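Long-range contact in transcriptional regulator (Pseudomonas aeruginosa, PDB 3E7Q), which probably binds DNA as a repressor of the TetR family, pairing a helix-turn-helix head with an all-helical C-terminal domain: residues R89-A94 with L145-E150. Residues are numbered along the deposited sequence; the frame is centred on the assembly and turned at random.
Sequences RPRLSA and LRQLAE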
loop_
_atom_site.group_PDB
_atom_site.type_symbol
_atom_site.label_atom_id
_atom_site.label_comp_id
_atom_site.label_asym_id
_atom_site.label_seq_id
_atom_site.Cartn_x
_atom_site.Cartn_y
_atom_site.Cartn_z
ATOM N N ARG B 89 -5.878 -24.500 8.943
ATOM C CA ARG B 89 -6.391 -24.082 7.624
ATOM C C ARG B 89 -7.799 -23.500 7.718
ATOM O O ARG B 89 -8.073 -22.465 7.110
ATOM C CB ARG B 89 -6.276 -25.203 6.563
ATOM C CG ARG B 89 -4.826 -25.444 6.213
ATOM C CD ARG B 89 -4.423 -25.536 4.755
ATOM N NE ARG B 89 -4.950 -24.517 3.813
ATOM C CZ ARG B 89 -4.617 -24.486 2.523
ATOM N NH1 ARG B 89 -3.720 -25.323 2.068
ATOM N NH2 ARG B 89 -5.139 -23.604 1.706
ATOM N N PRO B 90 -8.690 -24.118 8.515
ATOM C CA PRO B 90 -9.999 -23.483 8.682
ATOM C C PRO B 90 -9.947 -22.059 9.320
ATOM O O PRO B 90 -10.674 -21.182 8.869
ATOM C CB PRO B 90 -10.773 -24.482 9.538
ATOM C CG PRO B 90 -10.115 -25.780 9.320
ATOM C CD PRO B 90 -8.635 -25.397 9.217
ATOM N N ARG B 91 -9.060 -21.865 10.303
ATOM C CA ARG B 91 -8.761 -20.561 10.923
ATOM C C ARG B 91 -8.151 -19.547 9.930
ATOM O O ARG B 91 -8.568 -18.384 9.891
ATOM C CB ARG B 91 -7.804 -20.715 12.115
ATOM C CG ARG B 91 -8.291 -21.553 13.266
ATOM C CD ARG B 91 -7.352 -21.528 14.476
ATOM N NE ARG B 91 -8.149 -21.717 15.685
ATOM C CZ ARG B 91 -7.700 -22.236 16.844
ATOM N NH1 ARG B 91 -6.418 -22.588 16.999
ATOM N NH2 ARG B 91 -8.539 -22.417 17.880
ATOM N N LEU B 92 -7.184 -19.983 9.123
ATOM C CA LEU B 92 -6.659 -19.126 8.050
ATOM C C LEU B 92 -7.764 -18.749 7.012
ATOM O O LEU B 92 -7.843 -17.601 6.610
ATOM C CB LEU B 92 -5.446 -19.739 7.309
ATOM C CG LEU B 92 -4.087 -19.764 8.014
ATOM C CD1 LEU B 92 -3.183 -20.675 7.299
ATOM C CD2 LEU B 92 -3.464 -18.355 8.206
ATOM N N SER B 93 -8.563 -19.719 6.582
ATOM C CA SER B 93 -9.690 -19.464 5.661
ATOM C C SER B 93 -10.699 -18.517 6.196
ATOM O O SER B 93 -11.219 -17.720 5.451
ATOM C CB SER B 93 -10.411 -20.758 5.291
ATOM O OG SER B 93 -9.438 -21.626 4.806
ATOM N N ALA B 94 -10.988 -18.605 7.481
ATOM C CA ALA B 94 -11.896 -17.666 8.102
ATOM C C ALA B 94 -11.249 -16.272 8.103
ATOM O O ALA B 94 -11.900 -15.331 7.732
ATOM C CB ALA B 94 -12.287 -18.122 9.509
ATOM N N LEU B 145 0.222 -19.917 11.738
ATOM C CA LEU B 145 1.233 -20.504 10.877
ATOM C C LEU B 145 2.082 -21.515 11.632
ATOM O O LEU B 145 2.507 -22.501 11.043
ATOM C CB LEU B 145 2.076 -19.449 10.230
ATOM C CG LEU B 145 1.316 -18.621 9.199
ATOM C CD1 LEU B 145 2.157 -17.442 8.803
ATOM C CD2 LEU B 145 0.956 -19.518 8.021
ATOM N N ARG B 146 2.248 -21.283 12.938
ATOM C CA ARG B 146 2.872 -22.254 13.821
ATOM C C ARG B 146 2.051 -23.466 14.069
ATOM O O ARG B 146 2.598 -24.547 14.114
ATOM C CB ARG B 146 3.163 -21.661 15.162
ATOM C CG ARG B 146 4.320 -20.740 15.047
ATOM C CD ARG B 146 4.877 -20.390 16.369
ATOM N NE ARG B 146 6.079 -19.660 16.092
ATOM C CZ ARG B 146 6.514 -18.659 16.819
ATOM N NH1 ARG B 146 5.821 -18.277 17.886
ATOM N NH2 ARG B 146 7.624 -18.025 16.436
ATOM N N GLN B 147 0.760 -23.280 14.278
ATOM C CA GLN B 147 -0.189 -24.413 14.314
ATOM C C GLN B 147 -0.096 -25.222 13.026
ATOM O O GLN B 147 0.086 -26.420 13.064
ATOM C CB GLN B 147 -1.608 -23.863 14.506
ATOM C CG GLN B 147 -2.535 -24.821 15.109
ATOM C CD GLN B 147 -3.995 -24.394 15.061
ATOM O OE1 GLN B 147 -4.332 -23.277 14.705
ATOM N NE2 GLN B 147 -4.850 -25.292 15.439
ATOM N N LEU B 148 -0.155 -24.536 11.893
ATOM C CA LEU B 148 0.044 -25.155 10.589
ATOM C C LEU B 148 1.307 -25.982 10.464
ATOM O O LEU B 148 1.253 -27.122 9.972
ATOM C CB LEU B 148 0.011 -24.146 9.446
ATOM C CG LEU B 148 -0.192 -24.648 8.004
ATOM C CD1 LEU B 148 -1.546 -25.356 7.827
ATOM C CD2 LEU B 148 -0.114 -23.457 7.048
ATOM N N ALA B 149 2.409 -25.397 10.895
ATOM C CA ALA B 149 3.706 -26.043 10.900
ATOM C C ALA B 149 3.752 -27.308 11.783
ATOM O O ALA B 149 4.325 -28.336 11.381
ATOM C CB ALA B 149 4.781 -25.026 11.344
ATOM N N GLU B 150 3.162 -27.215 12.976
ATOM C CA GLU B 150 3.021 -28.355 13.887
ATOM C C GLU B 150 2.150 -29.499 13.268
ATOM O O GLU B 150 2.549 -30.646 13.247
ATOM C CB GLU B 150 2.457 -27.908 15.251
ATOM C CG GLU B 150 2.022 -29.132 16.182
ATOM C CD GLU B 150 3.201 -29.935 16.820
ATOM O OE1 GLU B 150 4.350 -29.413 16.835
ATOM O OE2 GLU B 150 2.965 -31.083 17.316
#
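Gln147 turns its CG away from its own backbone N (chi1 -156°) and runs on extended, which carries its amide across to Arg91; that arginine, extended from CG to NE, meets it at about a right angle. Their link is a single hydrogen bond, Arg91 NH1 to Gln147 OE1, 3.2 Å long. It is somewhat bent, and the donor sits above the carbonyl plane, while the oxygen lies at the guanidinium edge, near the plane of that group. Because the two flat groups are turned 51° against each other, they neither stack nor pair side by side. The amide has a second hold: its NE2 is hydrogen-bonded to the carbonyl O of Gly86, in the loop before helix 88-99, so Gln147 ties helix 124-152 to that loop as well as to Arg91.

Leu148 spreads its two methyls over two partners. CD1 meets Arg89 CG at 3.7 Å, against the aliphatic root of the arginine, and CD2 lies 4.1 Å from Leu92 CD1. That same Leu92 methyl comes within 4.4 Å of Leu145 CD2, although the CB of Leu145 points away from helix 88-99. Val197 of helix 186-204 touches Arg89, Leu92 and Leu148, extending this apolar patch. Arg89 bends at chi2 and chi3, and acids of the same helix hold its guanidinium in place by salt bridges, NH1 to Asp198 and Glu201, NH2 to Glu194.

The segment axes approach to 10.0 Å at 150°, so the pair runs nearly antiparallel, with the leucines buried and the Arg91-Gln147 hydrogen bond on a partly exposed flank. This is antiparallel helix packing within the all-helical C-terminal domain of a TetR-type regulator.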